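PDB 6EZR: beta-N-acetylglucosaminidase Nag2, which probably hydrolyses terminal non-reducing N-acetyl-D-hexosamine residues from N-acetyl-beta-D-hexosaminides, as a family 20 glycoside hydrolase. Local coordinates for residues Y6-V11 / F22-H27; G38-F43 / E99-F104; S152-T157 / V215-I220. One frame throughout, in Å; residues are numbered along the deposited sequence. Where two conformers were deposited one is given.

Contacts 1 and 2 belong to the same N-terminal beta sheet, which folds over so that their apolar faces meet: Phe-26 and Tyr-6 of contact 1 pack on Ile-102 of contact 2, and Phe-26 also reaches Leu-39. Contact 2 is the more buried; contact 1 has a buried apolar face and a partly exposed polar one. Contact 3 lies at the other end of the molecule, with its centre about 65 Å from that of contact 1, and joins a strand to a hairpin turn. The first two are laced by backbone hydrogen bonds, whereas contact 3 relies on one buried ring, a stacked histidine-carboxylate pair near the surface, and water.

Contact 1. Residues Y6-V11 / F22-H27; sequences YRVDLV and FGLTFH
The carbonyl oxygen of Asp-9 is gripped twice: Thr-25 N donates to it at 2.9 Å, and water 1 donates a second bond to the same atom. That water also bonds to Thr-25 OG1, tying the threonine side chain to the opposite backbone. The two residues form one rung of an antiparallel hairpin built from strands 6-16 and 19-28, part of the folded-over sheet of the N-terminal domain. Asp-9 N returns the bond to Thr-25 O at 2.8 Å and almost straight. Arg-7 with His-27 and Val-11 with Gly-23 are also hydrogen-bonded pairs; of these, His-27 N to Arg-7 O is short, while Arg-7 N to His-27 O is weak.

On the polar face, His-27 leans across to the neighbouring strand. With CG anti to its carbonyl carbon (chi1 -45°), the ring swings over toward Asp-9 and gives NE2 to Asp-9 OD2 at 3.1 Å. The acceptor lies near the ring plane, yet the donor comes from above the carboxylate, whose plane is turned 72° from the ring. Each group has a second hold: Asp-9 OD1 bonds to Thr-118 OG1 and His-27 ND1 to His-78 ND1, so both rotations are restrained.

The face that carries Val-8, Leu-10, Leu-24 and Phe-26 is apolar. Val-8 CG2 meets Leu-24 CG at 4.0 Å, and Leu-10 bends CD1 onto Phe-22 CB. Val-115 and Val-117 of the adjoining strand 110-117 flank Val-8, and Ala-100 of strand 99-105 packs against it. At the hairpin's open end Phe-26 CZ packs on Tyr-6 CB at 3.8 Å.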
ATOM      1  N   TYR A   6     -11.533   8.784  32.449  1.00 57.94           N
ATOM      2  CA  TYR A   6     -12.471   9.210  31.412  1.00 55.69           C
ATOM      3  C   TYR A   6     -12.721   8.090  30.409  1.00 50.28           C
ATOM      4  O   TYR A   6     -11.792   7.396  30.003  1.00 49.94           O
ATOM      5  CB  TYR A   6     -11.939  10.469  30.728  1.00 56.57           C
ATOM      6  CG  TYR A   6     -11.467  11.493  31.736  1.00 56.01           C
ATOM      7  CD1 TYR A   6     -12.383  12.242  32.477  1.00 55.43           C
ATOM      8  CD2 TYR A   6     -10.105  11.678  31.990  1.00 55.75           C
ATOM      9  CE1 TYR A   6     -11.954  13.164  33.425  1.00 56.29           C
ATOM     10  CE2 TYR A   6      -9.667  12.600  32.929  1.00 55.10           C
ATOM     11  CZ  TYR A   6     -10.591  13.339  33.646  1.00 55.94           C
ATOM     12  OH  TYR A   6     -10.151  14.252  34.577  1.00 56.99           O
ATOM     13  N   ARG A   7     -13.981   7.955  30.001  1.00 48.27           N
ATOM     14  CA  ARG A   7     -14.432   6.848  29.159  0.70 49.42           C
ATOM     15  C   ARG A   7     -15.500   7.310  28.184  1.00 48.13           C
ATOM     16  O   ARG A   7     -16.367   8.104  28.547  1.00 47.63           O
ATOM     17  CB  ARG A   7     -15.004   5.731  30.030  0.70 50.88           C
ATOM     18  CG  ARG A   7     -15.486   4.503  29.275  0.70 51.63           C
ATOM     19  CD  ARG A   7     -15.771   3.337  30.212  0.70 54.35           C
ATOM     20  NE  ARG A   7     -14.780   2.262  30.086  0.70 56.34           N
ATOM     21  CZ  ARG A   7     -13.618   2.177  30.739  0.70 56.98           C
ATOM     22  NH1 ARG A   7     -13.218   3.110  31.608  0.70 57.43           N
ATOM     23  NH2 ARG A   7     -12.827   1.131  30.512  0.70 58.38           N
ATOM     24  N   VAL A   8     -15.437   6.801  26.953  1.00 47.92           N
ATOM     25  CA  VAL A   8     -16.420   7.125  25.909  1.00 47.75           C
ATOM     26  C   VAL A   8     -16.996   5.843  25.290  1.00 46.00           C
ATOM     27  O   VAL A   8     -16.241   4.981  24.828  1.00 44.05           O
ATOM     28  CB  VAL A   8     -15.842   8.105  24.844  1.00 47.66           C
ATOM     29  CG1 VAL A   8     -14.775   7.458  23.964  1.00 46.57           C
ATOM     30  CG2 VAL A   8     -16.963   8.696  24.004  1.00 47.07           C
ATOM     31  N   ASP A   9     -18.330   5.729  25.317  1.00 45.52           N
ATOM     32  CA  ASP A   9     -19.070   4.569  24.782  1.00 47.90           C
ATOM     33  C   ASP A   9     -19.904   4.968  23.577  1.00 44.51           C
ATOM     34  O   ASP A   9     -20.759   5.857  23.665  1.00 43.80           O
ATOM     35  CB  ASP A   9     -20.037   3.973  25.818  1.00 51.43           C
ATOM     36  CG  ASP A   9     -19.336   3.402  27.028  1.00 56.84           C
ATOM     37  OD1 ASP A   9     -18.091   3.365  27.036  1.00 62.05           O
ATOM     38  OD2 ASP A   9     -20.038   2.999  27.990  1.00 59.43           O
ATOM     39  N   LEU A  10     -19.675   4.270  22.475  1.00 40.96           N
ATOM     40  CA  LEU A  10     -20.393   4.490  21.235  1.00 41.26           C
ATOM     41  C   LEU A  10     -21.277   3.276  20.948  1.00 39.67           C
ATOM     42  O   LEU A  10     -20.838   2.141  21.062  1.00 39.36           O
ATOM     43  CB  LEU A  10     -19.387   4.721  20.109  1.00 41.08           C
ATOM     44  CG  LEU A  10     -19.910   5.189  18.758  1.00 42.69           C
ATOM     45  CD1 LEU A  10     -20.529   6.576  18.863  1.00 44.05           C
ATOM     46  CD2 LEU A  10     -18.765   5.203  17.761  1.00 43.61           C
ATOM     47  N   VAL A  11     -22.528   3.532  20.588  1.00 41.11           N
ATOM     48  CA  VAL A  11     -23.546   2.487  20.413  1.00 43.28           C
ATOM     49  C   VAL A  11     -24.304   2.751  19.111  1.00 43.53           C
ATOM     50  O   VAL A  11     -24.534   3.905  18.754  1.00 44.67           O
ATOM     51  CB  VAL A  11     -24.535   2.481  21.613  1.00 43.94           C
ATOM     52  CG1 VAL A  11     -25.576   1.376  21.490  1.00 43.61           C
ATOM     53  CG2 VAL A  11     -23.790   2.318  22.930  1.00 43.34           C
ATOM     54  N   PHE A  22     -25.972   6.828  15.871  1.00 38.29           N
ATOM     55  CA  PHE A  22     -25.226   6.392  17.039  1.00 37.50           C
ATOM     56  C   PHE A  22     -25.520   7.252  18.261  1.00 38.82           C
ATOM     57  O   PHE A  22     -25.795   8.449  18.141  1.00 35.60           O
ATOM     58  CB  PHE A  22     -23.721   6.449  16.782  1.00 39.17           C
ATOM     59  CG  PHE A  22     -23.265   5.632  15.604  1.00 38.59           C
ATOM     60  CD1 PHE A  22     -22.882   4.306  15.759  1.00 38.84           C
ATOM     61  CD2 PHE A  22     -23.204   6.199  14.340  1.00 37.68           C
ATOM     62  CE1 PHE A  22     -22.452   3.560  14.664  1.00 39.57           C
ATOM     63  CE2 PHE A  22     -22.773   5.464  13.249  1.00 38.51           C
ATOM     64  CZ  PHE A  22     -22.395   4.144  13.408  1.00 39.90           C
ATOM     65  N   GLY A  23     -25.454   6.613  19.433  1.00 36.64           N
ATOM     66  CA  GLY A  23     -25.439   7.299  20.707  1.00 34.59           C
ATOM     67  C   GLY A  23     -24.007   7.320  21.175  1.00 34.95           C
ATOM     68  O   GLY A  23     -23.311   6.313  21.090  1.00 37.00           O
ATOM     69  N   LEU A  24     -23.560   8.478  21.638  1.00 37.51           N
ATOM     70  CA  LEU A  24     -22.230   8.650  22.210  1.00 39.53           C
ATOM     71  C   LEU A  24     -22.418   9.091  23.647  1.00 40.29           C
ATOM     72  O   LEU A  24     -22.979  10.165  23.875  1.00 43.50           O
ATOM     73  CB  LEU A  24     -21.453   9.728  21.438  1.00 40.58           C
ATOM     74  CG  LEU A  24     -20.046  10.122  21.913  1.00 40.46           C
ATOM     75  CD1 LEU A  24     -19.248  10.718  20.764  1.00 39.65           C
ATOM     76  CD2 LEU A  24     -20.065  11.107  23.084  1.00 41.23           C
ATOM     77  N   THR A  25     -21.940   8.289  24.600  1.00 39.17           N
ATOM     78  CA  THR A  25     -21.920   8.679  26.018  1.00 38.71           C
ATOM     79  C   THR A  25     -20.485   8.866  26.515  1.00 37.97           C
ATOM     80  O   THR A  25     -19.692   7.947  26.448  1.00 37.64           O
ATOM     81  CB  THR A  25     -22.625   7.642  26.917  1.00 38.51           C
ATOM     82  OG1 THR A  25     -23.842   7.217  26.300  1.00 37.71           O
ATOM     83  CG2 THR A  25     -22.961   8.248  28.275  1.00 40.79           C
ATOM     84  N   PHE A  26     -20.173  10.063  27.004  1.00 39.96           N
ATOM     85  CA  PHE A  26     -18.903  10.348  27.675  1.00 41.21           C
ATOM     86  C   PHE A  26     -19.107  10.412  29.196  1.00 43.61           C
ATOM     87  O   PHE A  26     -19.991  11.134  29.683  1.00 43.85           O
ATOM     88  CB  PHE A  26     -18.292  11.655  27.176  1.00 40.82           C
ATOM     89  CG  PHE A  26     -17.031  12.036  27.895  1.00 42.45           C
ATOM     90  CD1 PHE A  26     -15.816  11.485  27.530  1.00 42.57           C
ATOM     91  CD2 PHE A  26     -17.064  12.924  28.964  1.00 44.46           C
ATOM     92  CE1 PHE A  26     -14.650  11.825  28.202  1.00 42.86           C
ATOM     93  CE2 PHE A  26     -15.901  13.263  29.643  1.00 44.58           C
ATOM     94  CZ  PHE A  26     -14.691  12.711  29.261  1.00 42.86           C
ATOM     95  N   HIS A  27     -18.254   9.682  29.920  1.00 43.34           N
ATOM     96  CA  HIS A  27     -18.368   9.506  31.372  1.00 45.44           C
ATOM     97  C   HIS A  27     -17.212  10.187  32.110  1.00 44.77           C
ATOM     98  O   HIS A  27     -16.054   9.801  31.947  1.00 42.33           O
ATOM     99  CB  HIS A  27     -18.351   8.013  31.757  1.00 46.98           C
ATOM    100  CG  HIS A  27     -19.222   7.138  30.914  1.00 46.12           C
ATOM    101  ND1 HIS A  27     -20.594   7.187  30.952  1.00 47.06           N
ATOM    102  CD2 HIS A  27     -18.911   6.149  30.045  1.00 48.74           C
ATOM    103  CE1 HIS A  27     -21.096   6.287  30.128  1.00 47.09           C
ATOM    104  NE2 HIS A  27     -20.094   5.644  29.563  1.00 48.65           N
TER
HETATM  105  O   HOH W   1     -23.644   5.563  24.300  1.00 39.39           O

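Contact 2. Residues G38-F43 / E99-F104; sequences GLTFAF and EAMIDF
Thr-40 and Met-101 clasp each other through two backbone hydrogen bonds, Thr-40 N to Met-101 O and Met-101 N to Thr-40 O, both 2.9 Å. Their side chains run alongside one another, Thr-40 CB and CG2 each resting 4.0 Å from Met-101 CG. At the next hydrogen-bonded pair, Gly-38 N gives a 2.8 Å bond to Asp-103 O and its carbonyl takes one back from Asp-103 N. On the opposite face Leu-39 bends CD1 onto Ile-102 CG2 (3.8 Å), while Phe-41 touches Ala-100 only through its CB. Its ring is carried away because CG sits between the backbone N and the carbonyl carbon (chi1 57°).

Outside this shell, that ring stacks on Phe-97. Strand 63-67 bonds the far edge of 38-42, and Val-115 flanks Ala-100 and Ile-102. On the Thr-40 face, Met-101 meets Leu-337 and Ser-338 of the catalytic domain; Ala-42 lies about 10 Å, side chain to side chain, from Glu-584, which binds N-acetyl-D-glucosamine. The arrangement is beta-sandwich-like: strands distant in sequence pair side by side, and their Leu-39 and Ile-102 face lies against Leu-24 and Phe-26 of strand 19-28 in the facing layer.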
ATOM      1  N   GLY A  38     -13.573  19.644  26.248  1.00 50.20           N
ATOM      2  CA  GLY A  38     -13.965  19.244  24.898  1.00 48.91           C
ATOM      3  C   GLY A  38     -13.470  17.854  24.551  1.00 45.37           C
ATOM      4  O   GLY A  38     -12.402  17.451  24.983  1.00 43.58           O
ATOM      5  N   LEU A  39     -14.253  17.138  23.754  1.00 43.86           N
ATOM      6  CA  LEU A  39     -13.944  15.770  23.380  1.00 46.06           C
ATOM      7  C   LEU A  39     -13.355  15.737  21.982  1.00 46.19           C
ATOM      8  O   LEU A  39     -13.946  16.270  21.049  1.00 48.06           O
ATOM      9  CB  LEU A  39     -15.204  14.908  23.436  1.00 46.15           C
ATOM     10  CG  LEU A  39     -15.017  13.393  23.280  1.00 47.26           C
ATOM     11  CD1 LEU A  39     -14.029  12.794  24.281  1.00 47.29           C
ATOM     12  CD2 LEU A  39     -16.373  12.716  23.411  1.00 47.30           C
ATOM     13  N   THR A  40     -12.188  15.116  21.858  1.00 43.59           N
ATOM     14  CA  THR A  40     -11.518  14.924  20.584  1.00 45.16           C
ATOM     15  C   THR A  40     -11.343  13.422  20.367  1.00 46.88           C
ATOM     16  O   THR A  40     -10.981  12.698  21.293  1.00 47.16           O
ATOM     17  CB  THR A  40     -10.155  15.646  20.562  1.00 44.99           C
ATOM     18  OG1 THR A  40     -10.362  17.050  20.375  1.00 41.64           O
ATOM     19  CG2 THR A  40      -9.271  15.144  19.447  1.00 45.42           C
ATOM     20  N   PHE A  41     -11.597  12.967  19.142  1.00 46.75           N
ATOM     21  CA  PHE A  41     -11.487  11.549  18.797  1.00 45.02           C
ATOM     22  C   PHE A  41     -11.229  11.356  17.307  1.00 44.61           C
ATOM     23  O   PHE A  41     -11.415  12.276  16.501  1.00 45.64           O
ATOM     24  CB  PHE A  41     -12.752  10.777  19.216  1.00 43.67           C
ATOM     25  CG  PHE A  41     -14.031  11.321  18.622  1.00 43.98           C
ATOM     26  CD1 PHE A  41     -14.507  10.852  17.398  1.00 44.75           C
ATOM     27  CD2 PHE A  41     -14.764  12.294  19.288  1.00 44.09           C
ATOM     28  CE1 PHE A  41     -15.687  11.344  16.851  1.00 45.02           C
ATOM     29  CE2 PHE A  41     -15.942  12.793  18.751  1.00 45.18           C
ATOM     30  CZ  PHE A  41     -16.404  12.320  17.527  1.00 45.04           C
ATOM     31  N   ALA A  42     -10.812  10.142  16.962  1.00 42.63           N
ATOM     32  CA  ALA A  42     -10.525   9.754  15.585  1.00 42.16           C
ATOM     33  C   ALA A  42     -11.625   8.815  15.092  1.00 42.27           C
ATOM     34  O   ALA A  42     -11.951   7.839  15.764  1.00 43.45           O
ATOM     35  CB  ALA A  42      -9.167   9.080  15.494  1.00 42.22           C
ATOM     36  N   PHE A  43     -12.186   9.121  13.922  1.00 41.75           N
ATOM     37  CA  PHE A  43     -13.312   8.383  13.354  1.00 43.72           C
ATOM     38  C   PHE A  43     -13.252   8.505  11.842  1.00 45.54           C
ATOM     39  O   PHE A  43     -13.289   9.613  11.313  1.00 49.38           O
ATOM     40  CB  PHE A  43     -14.627   8.958  13.895  1.00 43.62           C
ATOM     41  CG  PHE A  43     -15.859   8.185  13.497  1.00 42.41           C
ATOM     42  CD1 PHE A  43     -15.977   6.820  13.772  1.00 42.68           C
ATOM     43  CD2 PHE A  43     -16.931   8.836  12.891  1.00 41.06           C
ATOM     44  CE1 PHE A  43     -17.125   6.121  13.419  1.00 41.40           C
ATOM     45  CE2 PHE A  43     -18.080   8.142  12.543  1.00 41.04           C
ATOM     46  CZ  PHE A  43     -18.174   6.781  12.799  1.00 42.56           C
ATOM     47  N   GLU A  99      -9.402   6.208  18.849  1.00 51.21           N
ATOM     48  CA  GLU A  99      -8.770   6.867  19.983  1.00 50.70           C
ATOM     49  C   GLU A  99      -9.601   8.070  20.411  1.00 47.32           C
ATOM     50  O   GLU A  99     -10.368   8.609  19.613  1.00 40.58           O
ATOM     51  CB  GLU A  99      -7.362   7.319  19.579  1.00 55.53           C
ATOM     52  CG  GLU A  99      -6.289   7.112  20.635  1.00 59.18           C
ATOM     53  CD  GLU A  99      -4.882   7.271  20.078  1.00 63.57           C
ATOM     54  OE1 GLU A  99      -4.656   6.970  18.885  1.00 60.67           O
ATOM     55  OE2 GLU A  99      -3.990   7.705  20.840  1.00 72.05           O
ATOM     56  N   ALA A 100      -9.429   8.478  21.668  1.00 45.25           N
ATOM     57  CA  ALA A 100     -10.100   9.653  22.215  1.00 43.76           C
ATOM     58  C   ALA A 100      -9.290  10.322  23.324  1.00 45.26           C
ATOM     59  O   ALA A 100      -8.464   9.683  23.990  1.00 42.41           O
ATOM     60  CB  ALA A 100     -11.485   9.287  22.718  1.00 42.45           C
ATOM     61  N   MET A 101      -9.546  11.618  23.508  1.00 47.19           N
ATOM     62  CA  MET A 101      -8.874  12.435  24.511  1.00 51.16           C
ATOM     63  C   MET A 101      -9.728  13.657  24.859  1.00 49.48           C
ATOM     64  O   MET A 101     -10.641  14.013  24.110  1.00 48.95           O
ATOM     65  CB  MET A 101      -7.487  12.857  24.024  1.00 58.30           C
ATOM     66  CG  MET A 101      -7.462  13.747  22.789  1.00 65.30           C
ATOM     67  SD  MET A 101      -6.044  14.867  22.803  1.00 79.85           S
ATOM     68  CE  MET A 101      -6.602  16.100  23.983  1.00 75.92           C
ATOM     69  N   ILE A 102      -9.449  14.291  25.995  1.00 48.95           N
ATOM     70  CA  ILE A 102     -10.145  15.535  26.354  1.00 49.89           C
ATOM     71  C   ILE A 102      -9.179  16.683  26.611  1.00 51.26           C
ATOM     72  O   ILE A 102      -8.054  16.475  27.057  1.00 50.85           O
ATOM     73  CB  ILE A 102     -11.124  15.386  27.546  1.00 50.11           C
ATOM     74  CG1 ILE A 102     -10.455  14.728  28.757  1.00 51.52           C
ATOM     75  CG2 ILE A 102     -12.363  14.609  27.119  1.00 48.08           C
ATOM     76  CD1 ILE A 102     -11.187  15.004  30.058  1.00 51.51           C
ATOM     77  N   ASP A 103      -9.645  17.882  26.281  1.00 54.41           N
ATOM     78  CA  ASP A 103      -8.979  19.135  26.590  1.00 59.62           C
ATOM     79  C   ASP A 103      -9.841  19.821  27.628  1.00 58.90           C
ATOM     80  O   ASP A 103     -11.057  19.856  27.486  1.00 56.71           O
ATOM     81  CB  ASP A 103      -8.881  20.004  25.336  1.00 63.80           C
ATOM     82  CG  ASP A 103      -7.839  19.496  24.357  1.00 70.42           C
ATOM     83  OD1 ASP A 103      -6.635  19.613  24.660  1.00 73.78           O
ATOM     84  OD2 ASP A 103      -8.220  18.979  23.284  1.00 76.48           O
ATOM     85  N   PHE A 104      -9.216  20.360  28.670  1.00 60.62           N
ATOM     86  CA  PHE A 104      -9.949  20.994  29.768  1.00 59.25           C
ATOM     87  C   PHE A 104      -9.071  21.956  30.567  1.00 59.65           C
ATOM     88  O   PHE A 104      -7.858  22.023  30.369  1.00 57.34           O
ATOM     89  CB  PHE A 104     -10.617  19.938  30.672  1.00 58.17           C
ATOM     90  CG  PHE A 104      -9.656  18.996  31.352  1.00 57.01           C
ATOM     91  CD1 PHE A 104      -9.065  17.950  30.651  1.00 57.52           C
ATOM     92  CD2 PHE A 104      -9.384  19.120  32.713  1.00 58.86           C
ATOM     93  CE1 PHE A 104      -8.196  17.066  31.286  1.00 58.45           C
ATOM     94  CE2 PHE A 104      -8.517  18.241  33.352  1.00 59.10           C
ATOM     95  CZ  PHE A 104      -7.923  17.211  32.638  1.00 58.53           C
TER

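Contact 3. Residues S152-T157 / V215-I220; sequences SDHSFT and VSEESI
The imidazole of His-154 and the carboxylate of Glu-217 lie flat against each other, their planes 2° apart. Glu-217 OE2 sits 3.6 Å above the ring plane, offset toward the rim. The glutamate's CB starts away from the strand, and a bend at chi2 (-149°) brings the carboxylate back over the histidine. Both segments belong to domain 2 of the family 20 enzymes, whose strands 154-158 and 211-215 each pair antiparallel with strand 249-259.

Phe-156 is turned differently. Its CG lies anti to the backbone N (chi1 174°), which lays the ring over the turn, one face on the Glu-218 to Ser-219 peptide with Ser-219 N 3.8 Å above its centre. Ile-220 CD1 approaches that ring at its edge, in plane, 3.6 Å from CD2, and Val-215 CG1 packs on Phe-156 CB. The turn is closed by Ser-216 N bonding to Ser-219 O at 2.8 Å. Glu-218 OE2 makes a salt bridge with Lys-197.

No direct hydrogen bond joins the segments: a buried phenyl ring holds the hairpin turn to strand 154-158, water 3 mediates the polar link between Thr-157 N and Glu-217 O, and the stacked carboxylate might favour a protonated His-154.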
ATOM      1  N   SER A 152      11.351 -36.015  -9.561  1.00 74.04           N
ATOM      2  CA  SER A 152      11.926 -37.368  -9.625  1.00 76.87           C
ATOM      3  C   SER A 152      12.036 -37.978  -8.219  1.00 79.97           C
ATOM      4  O   SER A 152      11.702 -37.329  -7.224  1.00 77.50           O
ATOM      5  CB  SER A 152      13.298 -37.326 -10.309  1.00 77.50           C
ATOM      6  OG  SER A 152      13.216 -36.702 -11.582  1.00 77.70           O
ATOM      7  N   ASP A 153      12.510 -39.220  -8.147  1.00 86.66           N
ATOM      8  CA  ASP A 153      12.514 -40.001  -6.899  1.00 89.44           C
ATOM      9  C   ASP A 153      13.661 -39.717  -5.921  1.00 86.64           C
ATOM     10  O   ASP A 153      13.522 -39.983  -4.727  1.00 88.36           O
ATOM     11  CB  ASP A 153      12.484 -41.500  -7.225  1.00 92.99           C
ATOM     12  CG  ASP A 153      11.107 -41.972  -7.667  1.00 95.68           C
ATOM     13  OD1 ASP A 153      10.147 -41.827  -6.878  1.00 97.02           O
ATOM     14  OD2 ASP A 153      10.985 -42.491  -8.797  1.00 94.81           O
ATOM     15  N   HIS A 154      14.778 -39.187  -6.412  1.00 81.38           N
ATOM     16  CA  HIS A 154      15.964 -38.971  -5.570  1.00 80.73           C
ATOM     17  C   HIS A 154      16.068 -37.521  -5.079  1.00 74.10           C
ATOM     18  O   HIS A 154      15.183 -36.702  -5.353  1.00 70.67           O
ATOM     19  CB  HIS A 154      17.214 -39.432  -6.323  1.00 83.56           C
ATOM     20  CG  HIS A 154      17.205 -40.898  -6.630  1.00 87.96           C
ATOM     21  ND1 HIS A 154      17.366 -41.863  -5.660  1.00 87.99           N
ATOM     22  CD2 HIS A 154      17.022 -41.563  -7.796  1.00 89.48           C
ATOM     23  CE1 HIS A 154      17.298 -43.059  -6.214  1.00 89.43           C
ATOM     24  NE2 HIS A 154      17.089 -42.906  -7.510  1.00 91.53           N
ATOM     25  N   SER A 155      17.124 -37.229  -4.319  1.00 68.56           N
ATOM     26  CA  SER A 155      17.399 -35.874  -3.824  1.00 66.98           C
ATOM     27  C   SER A 155      18.895 -35.564  -3.738  1.00 63.21           C
ATOM     28  O   SER A 155      19.730 -36.466  -3.699  1.00 61.74           O
ATOM     29  CB  SER A 155      16.753 -35.671  -2.451  1.00 68.14           C
ATOM     30  OG  SER A 155      17.222 -36.625  -1.515  1.00 69.63           O
ATOM     31  N   PHE A 156      19.207 -34.270  -3.713  1.00 61.99           N
ATOM     32  CA  PHE A 156      20.576 -33.769  -3.574  1.00 60.58           C
ATOM     33  C   PHE A 156      20.751 -33.249  -2.159  1.00 59.11           C
ATOM     34  O   PHE A 156      20.074 -32.309  -1.771  1.00 58.81           O
ATOM     35  CB  PHE A 156      20.825 -32.654  -4.601  1.00 61.31           C
ATOM     36  CG  PHE A 156      22.165 -31.954  -4.475  1.00 60.79           C
ATOM     37  CD1 PHE A 156      23.339 -32.649  -4.187  1.00 60.91           C
ATOM     38  CD2 PHE A 156      22.250 -30.584  -4.694  1.00 60.06           C
ATOM     39  CE1 PHE A 156      24.556 -31.981  -4.093  1.00 63.48           C
ATOM     40  CE2 PHE A 156      23.461 -29.910  -4.606  1.00 60.09           C
ATOM     41  CZ  PHE A 156      24.619 -30.609  -4.305  1.00 61.89           C
ATOM     42  N   THR A 157      21.647 -33.872  -1.394  1.00 59.00           N
ATOM     43  CA  THR A 157      21.963 -33.429  -0.034  1.00 59.27           C
ATOM     44  C   THR A 157      23.361 -32.835  -0.035  1.00 59.36           C
ATOM     45  O   THR A 157      24.308 -33.493  -0.472  1.00 62.74           O
ATOM     46  CB  THR A 157      21.923 -34.587   0.981  1.00 59.71           C
ATOM     47  OG1 THR A 157      20.799 -35.429   0.711  1.00 62.70           O
ATOM     48  CG2 THR A 157      21.804 -34.054   2.396  1.00 60.18           C
ATOM     49  N   VAL A 215      17.748 -29.946 -10.526  1.00 54.07           N
ATOM     50  CA  VAL A 215      18.401 -30.587  -9.394  1.00 55.56           C
ATOM     51  C   VAL A 215      18.721 -32.032  -9.793  1.00 58.83           C
ATOM     52  O   VAL A 215      17.818 -32.858  -9.940  1.00 59.47           O
ATOM     53  CB  VAL A 215      17.514 -30.550  -8.131  1.00 55.45           C
ATOM     54  CG1 VAL A 215      18.257 -31.104  -6.920  1.00 54.82           C
ATOM     55  CG2 VAL A 215      17.042 -29.129  -7.839  1.00 57.29           C
ATOM     56  N   SER A 216      20.005 -32.318  -9.994  1.00 60.09           N
ATOM     57  CA  SER A 216      20.475 -33.693 -10.180  1.00 60.22           C
ATOM     58  C   SER A 216      20.804 -34.288  -8.810  1.00 60.30           C
ATOM     59  O   SER A 216      20.692 -33.606  -7.794  1.00 56.98           O
ATOM     60  CB  SER A 216      21.685 -33.720 -11.114  1.00 58.99           C
ATOM     61  OG  SER A 216      21.296 -33.424 -12.443  1.00 58.80           O
ATOM     62  N   GLU A 217      21.198 -35.559  -8.791  1.00 63.64           N
ATOM     63  CA  GLU A 217      21.505 -36.272  -7.546  1.00 66.17           C
ATOM     64  C   GLU A 217      22.674 -35.691  -6.758  1.00 64.58           C
ATOM     65  O   GLU A 217      22.682 -35.762  -5.527  1.00 61.50           O
ATOM     66  CB  GLU A 217      21.793 -37.748  -7.829  1.00 71.40           C
ATOM     67  CG  GLU A 217      20.562 -38.580  -8.156  1.00 74.94           C
ATOM     68  CD  GLU A 217      20.700 -40.026  -7.712  1.00 78.00           C
ATOM     69  OE1 GLU A 217      20.930 -40.259  -6.505  1.00 74.82           O
ATOM     70  OE2 GLU A 217      20.572 -40.930  -8.565  1.00 80.25           O
ATOM     71  N   GLU A 218      23.662 -35.148  -7.465  1.00 66.59           N
ATOM     72  CA  GLU A 218      24.851 -34.559  -6.824  1.00 68.23           C
ATOM     73  C   GLU A 218      25.205 -33.141  -7.299  1.00 63.74           C
ATOM     74  O   GLU A 218      26.315 -32.659  -7.049  1.00 65.32           O
ATOM     75  CB  GLU A 218      26.048 -35.521  -6.961  1.00 71.06           C
ATOM     76  CG  GLU A 218      26.117 -36.577  -5.856  1.00 75.64           C
ATOM     77  CD  GLU A 218      26.304 -35.991  -4.456  1.00 79.20           C
ATOM     78  OE1 GLU A 218      25.917 -36.666  -3.478  1.00 80.58           O
ATOM     79  OE2 GLU A 218      26.822 -34.857  -4.324  1.00 82.63           O
ATOM     80  N   SER A 219      24.253 -32.464  -7.939  1.00 58.72           N
ATOM     81  CA  SER A 219      24.452 -31.078  -8.369  1.00 56.36           C
ATOM     82  C   SER A 219      23.141 -30.340  -8.627  1.00 52.04           C
ATOM     83  O   SER A 219      22.072 -30.949  -8.703  1.00 49.91           O
ATOM     84  CB  SER A 219      25.329 -31.027  -9.627  1.00 55.93           C
ATOM     85  OG  SER A 219      24.754 -31.770 -10.684  1.00 55.84           O
ATOM     86  N   ILE A 220      23.261 -29.018  -8.742  1.00 50.23           N
ATOM     87  CA  ILE A 220      22.172 -28.119  -9.142  1.00 49.58           C
ATOM     88  C   ILE A 220      22.678 -27.188 -10.245  1.00 50.50           C
ATOM     89  O   ILE A 220      23.715 -26.544 -10.086  1.00 49.14           O
ATOM     90  CB  ILE A 220      21.644 -27.260  -7.967  1.00 48.21           C
ATOM     91  CG1 ILE A 220      20.935 -28.137  -6.934  1.00 47.67           C
ATOM     92  CG2 ILE A 220      20.663 -26.201  -8.466  1.00 47.20           C
ATOM     93  CD1 ILE A 220      20.723 -27.476  -5.583  1.00 48.48           C
TER
HETATM   94  O   HOH W   2      24.574 -36.536  -0.771  1.00 60.50           O
HETATM   95  O   HOH W   3      22.519 -36.554  -2.704  1.00 61.61           O